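Long-range contacts in putative NADPH:quinone oxidoreductase (Ralstonia eutropha, PDB 3IUP), which binds NADPH and probably catalyses the NADPH-dependent reduction of quinones: residues 4-9 and 20-25; 128-133 and 372-377. All blocks are in the same frame, centred on the assembly; numbering follows the deposited sequence.

How the contacts relate
Contact 1 is met first: the chain runs out along strand 4-12, turns, and returns along strand 17-26, so that 4-9 pairs with 20-25 and closes a short hairpin loop near the N terminus. That pairing is complete before contact 2 begins. Contact 2 closes a far longer loop of 238 residues, bringing the C-terminal loop 372-377 against 128-133, where the GroES-like region enters strand 130-134. The two are in series, neither nested nor crossed, with centres about 10 Å apart. They touch directly, Leu6 N lying 2.8 Å from Gln129 OE1 in a probable hydrogen bond, so Gln129 touches both the N-terminal hairpin and the C-terminal loop.

Contact 1: residues 4-9 and 20-25; sequences SALQLR and LSLDSI
Ile25 and Arg9 reach for each other from opposite directions, with Gln7 beside both on the same face of the sheet. The CD1 methyl of Ile25 lies 3.6 Å from Arg9 NH2, obliquely placed against the guanidinium. Ile25 CG1 packs on Gln7 CG at 3.6 Å, the two side chains crossing at about a right angle. Arg9 gets there by bending at its second torsion (chi2 -74°), which folds the chain back along its own strand; NH1 and NH2 then grip Gln7 OE1 end-on, the oxygen lying in the guanidinium plane, and NH1 also donates to Leu8 O. In this conformer these bonds hold the guanidinium in place. The carboxylate of Asp23 packs against the aliphatic part instead, its CG 3.5 Å from Arg9 CG, while OD2 sits 4.5 Å from Arg9 NE and well out of the guanidinium plane, so attraction between the charges probably acts without a salt bridge.

Beneath this runs an antiparallel beta hairpin, strands 4-12 and 17-26, within a five-stranded sheet. Ala5 with Ile25, Gln7 with Asp23 and Arg9 with Ser21 are hydrogen-bonded pairs, two bonds each; Asp23 N to Gln7 O measures 2.8 Å.

The other face carries Leu6, Leu8 and Leu22: Leu6 CD1 meets Leu22 CD1 at 4.1 Å, and Leu22 CD2 touches Leu8 CB at 4.0 Å. Leu348 of helix 348-351 packs on both Leu6 and Leu22.

Contact 2: residues 128-133 and 372-377; sequences SQYRCI and NPNKGL
Two consecutive beta turns in the loop after strand 369-372, a type I from Asn372 to Lys375 and a type II from Asn374 to Leu377, present Asn374 and Leu377 to Gln129 at the entry to strand 130-134. Asn374 uses both ends of its amide. Its ND2 donates to the backbone Gln129 O at 2.9 Å, in the carbonyl plane and on a lone pair, while Gln129 NE2 returns a nearly straight bond to Asn374 OD1 at 3.0 Å. This second donor stands above the Asn374 carbonyl plane, and the two amide planes are 65° apart. With CG anti to its carbonyl carbon (chi1 -71°) and the chain extended beyond it, Gln129 runs past Asn374 OD1, which lies 3.6 Å from its CB, and brings NE2 to that oxygen. A water donates to Asn374 OD1 as well, its oxygen 2.7 Å away, and is weakly linked to Tyr130 OH.

Leu377 crosses Gln129 at about a right angle and puts CD1 3.4 Å from Gln129 CD, against the amide. Pro373 brings its ring to the peptide between Ser128 and Gln129, with CB 3.1 Å from Ser128 O. Within the loop Asn374 N donates to Asn372 OD1, an Asx turn.

The two polar side chains also reach neighbouring strands: Asn374 ND2 donates to Ile39 O of strand 34-43, and Gln129 OE1 accepts from Leu6 N of strand 4-12. Strand 34-43 pairs with both 130-134 and 369-372, while Ala5 of the N-terminal hairpin packs on Gln129 and Tyr130.

Contact 1: residues 4-9 and 20-25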
# COMPACT_ATOMS: atom_id res chain seq x y z
N SER A 4 -11.59 -35.93 -30.91
CA SER A 4 -10.76 -34.81 -30.51
C SER A 4 -11.38 -33.55 -31.10
O SER A 4 -12.24 -33.60 -31.99
CB SER A 4 -9.34 -34.97 -31.01
OG SER A 4 -9.37 -35.12 -32.41
N ALA A 5 -10.95 -32.42 -30.56
CA ALA A 5 -11.50 -31.14 -30.90
C ALA A 5 -10.45 -30.10 -30.56
O ALA A 5 -9.39 -30.44 -30.05
CB ALA A 5 -12.78 -30.87 -30.15
N LEU A 6 -10.72 -28.85 -30.86
CA LEU A 6 -9.68 -27.85 -30.82
C LEU A 6 -9.66 -27.09 -29.49
O LEU A 6 -10.70 -26.87 -28.86
CB LEU A 6 -9.87 -26.85 -31.97
CG LEU A 6 -9.81 -27.47 -33.37
CD1 LEU A 6 -10.06 -26.36 -34.38
CD2 LEU A 6 -8.45 -28.12 -33.56
N GLN A 7 -8.46 -26.67 -29.10
CA GLN A 7 -8.27 -25.77 -27.96
C GLN A 7 -7.14 -24.83 -28.27
O GLN A 7 -6.14 -25.24 -28.82
CB GLN A 7 -7.92 -26.53 -26.70
CG GLN A 7 -8.87 -27.63 -26.37
CD GLN A 7 -8.79 -28.04 -24.94
OE1 GLN A 7 -7.81 -27.73 -24.26
NE2 GLN A 7 -9.81 -28.75 -24.47
N LEU A 8 -7.30 -23.56 -27.92
CA LEU A 8 -6.22 -22.63 -28.18
C LEU A 8 -5.06 -22.90 -27.22
O LEU A 8 -5.28 -23.26 -26.04
CB LEU A 8 -6.76 -21.22 -27.97
CG LEU A 8 -5.86 -20.03 -28.23
CD1 LEU A 8 -6.87 -18.91 -28.70
CD2 LEU A 8 -5.05 -19.64 -26.99
N ARG A 9 -3.84 -22.72 -27.70
CA ARG A 9 -2.67 -22.81 -26.85
C ARG A 9 -1.75 -21.60 -27.04
O ARG A 9 -1.57 -21.11 -28.18
CB ARG A 9 -1.89 -24.09 -27.14
CG ARG A 9 -2.65 -25.38 -26.74
CD ARG A 9 -2.65 -25.55 -25.24
NE ARG A 9 -3.27 -26.79 -24.79
CZ ARG A 9 -4.58 -26.91 -24.54
NH1 ARG A 9 -5.41 -25.88 -24.76
NH2 ARG A 9 -5.07 -28.07 -24.12
N LEU A 20 1.15 -18.88 -30.78
CA LEU A 20 -0.26 -19.07 -30.54
C LEU A 20 -0.78 -19.98 -31.59
O LEU A 20 -0.50 -19.79 -32.79
CB LEU A 20 -1.05 -17.73 -30.64
CG LEU A 20 -0.65 -16.69 -29.63
CD1 LEU A 20 -1.41 -15.37 -29.84
CD2 LEU A 20 -0.93 -17.21 -28.23
N SER A 21 -1.57 -20.97 -31.19
CA SER A 21 -2.07 -21.98 -32.11
C SER A 21 -3.36 -22.60 -31.60
O SER A 21 -3.72 -22.39 -30.46
CB SER A 21 -1.00 -23.09 -32.35
OG SER A 21 -0.78 -23.80 -31.16
N LEU A 22 -4.06 -23.29 -32.49
CA LEU A 22 -5.16 -24.14 -32.14
C LEU A 22 -4.65 -25.59 -32.13
O LEU A 22 -4.23 -26.10 -33.17
CB LEU A 22 -6.31 -23.99 -33.13
CG LEU A 22 -6.93 -22.60 -33.29
CD1 LEU A 22 -8.19 -22.74 -34.15
CD2 LEU A 22 -7.25 -21.89 -31.92
N ASP A 23 -4.66 -26.24 -30.97
CA ASP A 23 -4.19 -27.60 -30.85
C ASP A 23 -5.39 -28.54 -30.98
O ASP A 23 -6.53 -28.23 -30.59
CB ASP A 23 -3.51 -27.84 -29.48
CG ASP A 23 -2.02 -27.46 -29.45
OD1 ASP A 23 -1.59 -26.57 -30.22
OD2 ASP A 23 -1.26 -28.10 -28.62
N SER A 24 -5.11 -29.72 -31.51
CA SER A 24 -6.07 -30.79 -31.53
C SER A 24 -5.84 -31.57 -30.25
O SER A 24 -4.71 -32.04 -30.03
CB SER A 24 -5.84 -31.70 -32.73
OG SER A 24 -6.61 -32.88 -32.57
N ILE A 25 -6.89 -31.67 -29.43
CA ILE A 25 -6.86 -32.22 -28.05
C ILE A 25 -7.89 -33.35 -27.95
O ILE A 25 -9.04 -33.17 -28.34
CB ILE A 25 -7.22 -31.06 -27.03
CG1 ILE A 25 -6.22 -29.92 -27.12
CG2 ILE A 25 -7.25 -31.52 -25.58
CD1 ILE A 25 -4.81 -30.35 -26.88
O HOH W 1 -9.30 -32.12 -34.04
O HOH W 2 0.98 -22.64 -29.54

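Contact 2: residues 128-133 and 372-377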
# COMPACT_ATOMS: atom_id res chain seq x y z
N SER A 128 -11.82 -23.36 -25.87
CA SER A 128 -11.77 -24.82 -26.18
C SER A 128 -13.13 -25.21 -26.65
O SER A 128 -14.14 -24.73 -26.13
CB SER A 128 -11.47 -25.67 -24.93
OG SER A 128 -10.25 -25.27 -24.31
N GLN A 129 -13.21 -26.12 -27.61
CA GLN A 129 -14.53 -26.57 -28.01
C GLN A 129 -15.27 -27.32 -26.90
O GLN A 129 -16.49 -27.14 -26.73
CB GLN A 129 -14.43 -27.47 -29.23
CG GLN A 129 -14.05 -26.75 -30.50
CD GLN A 129 -14.09 -27.66 -31.72
OE1 GLN A 129 -13.07 -28.04 -32.25
NE2 GLN A 129 -15.32 -28.01 -32.17
N TYR A 130 -14.53 -28.15 -26.16
CA TYR A 130 -15.13 -28.99 -25.07
C TYR A 130 -14.26 -28.92 -23.88
O TYR A 130 -13.03 -28.93 -24.03
CB TYR A 130 -15.21 -30.47 -25.52
CG TYR A 130 -16.21 -30.64 -26.60
CD1 TYR A 130 -17.55 -30.82 -26.30
CD2 TYR A 130 -15.82 -30.58 -27.94
CE1 TYR A 130 -18.49 -30.94 -27.31
CE2 TYR A 130 -16.74 -30.68 -28.96
CZ TYR A 130 -18.07 -30.85 -28.64
OH TYR A 130 -19.02 -30.95 -29.63
N ARG A 131 -14.88 -28.86 -22.69
CA ARG A 131 -14.13 -28.92 -21.43
C ARG A 131 -14.77 -29.92 -20.50
O ARG A 131 -16.00 -29.91 -20.34
CB ARG A 131 -14.01 -27.52 -20.78
CG ARG A 131 -12.87 -26.72 -21.38
CD ARG A 131 -11.51 -27.13 -20.82
NE ARG A 131 -11.32 -26.54 -19.50
CZ ARG A 131 -11.17 -27.20 -18.35
NH1 ARG A 131 -11.14 -28.54 -18.33
NH2 ARG A 131 -11.00 -26.53 -17.22
N CYS A 132 -13.93 -30.76 -19.92
CA CYS A 132 -14.31 -31.76 -18.94
C CYS A 132 -13.95 -31.22 -17.58
O CYS A 132 -12.76 -31.00 -17.28
CB CYS A 132 -13.57 -33.05 -19.18
SG CYS A 132 -14.10 -34.35 -18.05
N ILE A 133 -14.96 -30.88 -16.81
CA ILE A 133 -14.71 -30.24 -15.54
C ILE A 133 -15.58 -30.80 -14.45
O ILE A 133 -16.61 -31.36 -14.74
CB ILE A 133 -14.86 -28.73 -15.62
CG1 ILE A 133 -16.29 -28.29 -15.60
CG2 ILE A 133 -14.16 -28.15 -16.86
CD1 ILE A 133 -16.37 -26.91 -14.99
N ASN A 372 -16.90 -17.73 -29.39
CA ASN A 372 -17.67 -18.95 -29.41
C ASN A 372 -16.79 -20.04 -29.99
O ASN A 372 -16.61 -20.10 -31.21
CB ASN A 372 -18.95 -18.80 -30.23
CG ASN A 372 -19.72 -20.12 -30.34
OD1 ASN A 372 -19.27 -21.18 -29.91
ND2 ASN A 372 -20.92 -20.04 -30.89
N PRO A 373 -16.21 -20.90 -29.14
CA PRO A 373 -15.23 -21.89 -29.64
C PRO A 373 -15.77 -22.82 -30.68
O PRO A 373 -14.99 -23.39 -31.45
CB PRO A 373 -14.88 -22.70 -28.37
CG PRO A 373 -15.03 -21.68 -27.29
CD PRO A 373 -16.26 -20.91 -27.67
N ASN A 374 -17.07 -23.03 -30.66
CA ASN A 374 -17.67 -23.90 -31.63
C ASN A 374 -18.24 -23.22 -32.88
O ASN A 374 -18.78 -23.89 -33.78
CB ASN A 374 -18.71 -24.78 -30.92
CG ASN A 374 -18.06 -25.88 -30.13
OD1 ASN A 374 -17.67 -26.89 -30.70
ND2 ASN A 374 -17.90 -25.68 -28.80
N LYS A 375 -18.11 -21.90 -32.97
CA LYS A 375 -18.59 -21.16 -34.14
C LYS A 375 -17.92 -21.70 -35.40
O LYS A 375 -16.69 -21.84 -35.47
CB LYS A 375 -18.27 -19.68 -33.98
CG LYS A 375 -18.79 -18.80 -35.08
CD LYS A 375 -18.85 -17.36 -34.64
CE LYS A 375 -19.47 -16.45 -35.70
NZ LYS A 375 -18.46 -15.51 -36.31
N GLY A 376 -18.72 -22.02 -36.41
CA GLY A 376 -18.17 -22.46 -37.70
C GLY A 376 -17.71 -23.91 -37.72
O GLY A 376 -17.28 -24.42 -38.77
N LEU A 377 -17.82 -24.60 -36.58
CA LEU A 377 -17.28 -25.93 -36.42
C LEU A 377 -18.40 -26.96 -36.20
O LEU A 377 -19.49 -26.62 -35.75
CB LEU A 377 -16.29 -25.96 -35.26
CG LEU A 377 -15.03 -25.10 -35.42
CD1 LEU A 377 -14.12 -25.30 -34.21
CD2 LEU A 377 -14.27 -25.38 -36.72
O HOH W 3 -19.27 -28.63 -32.00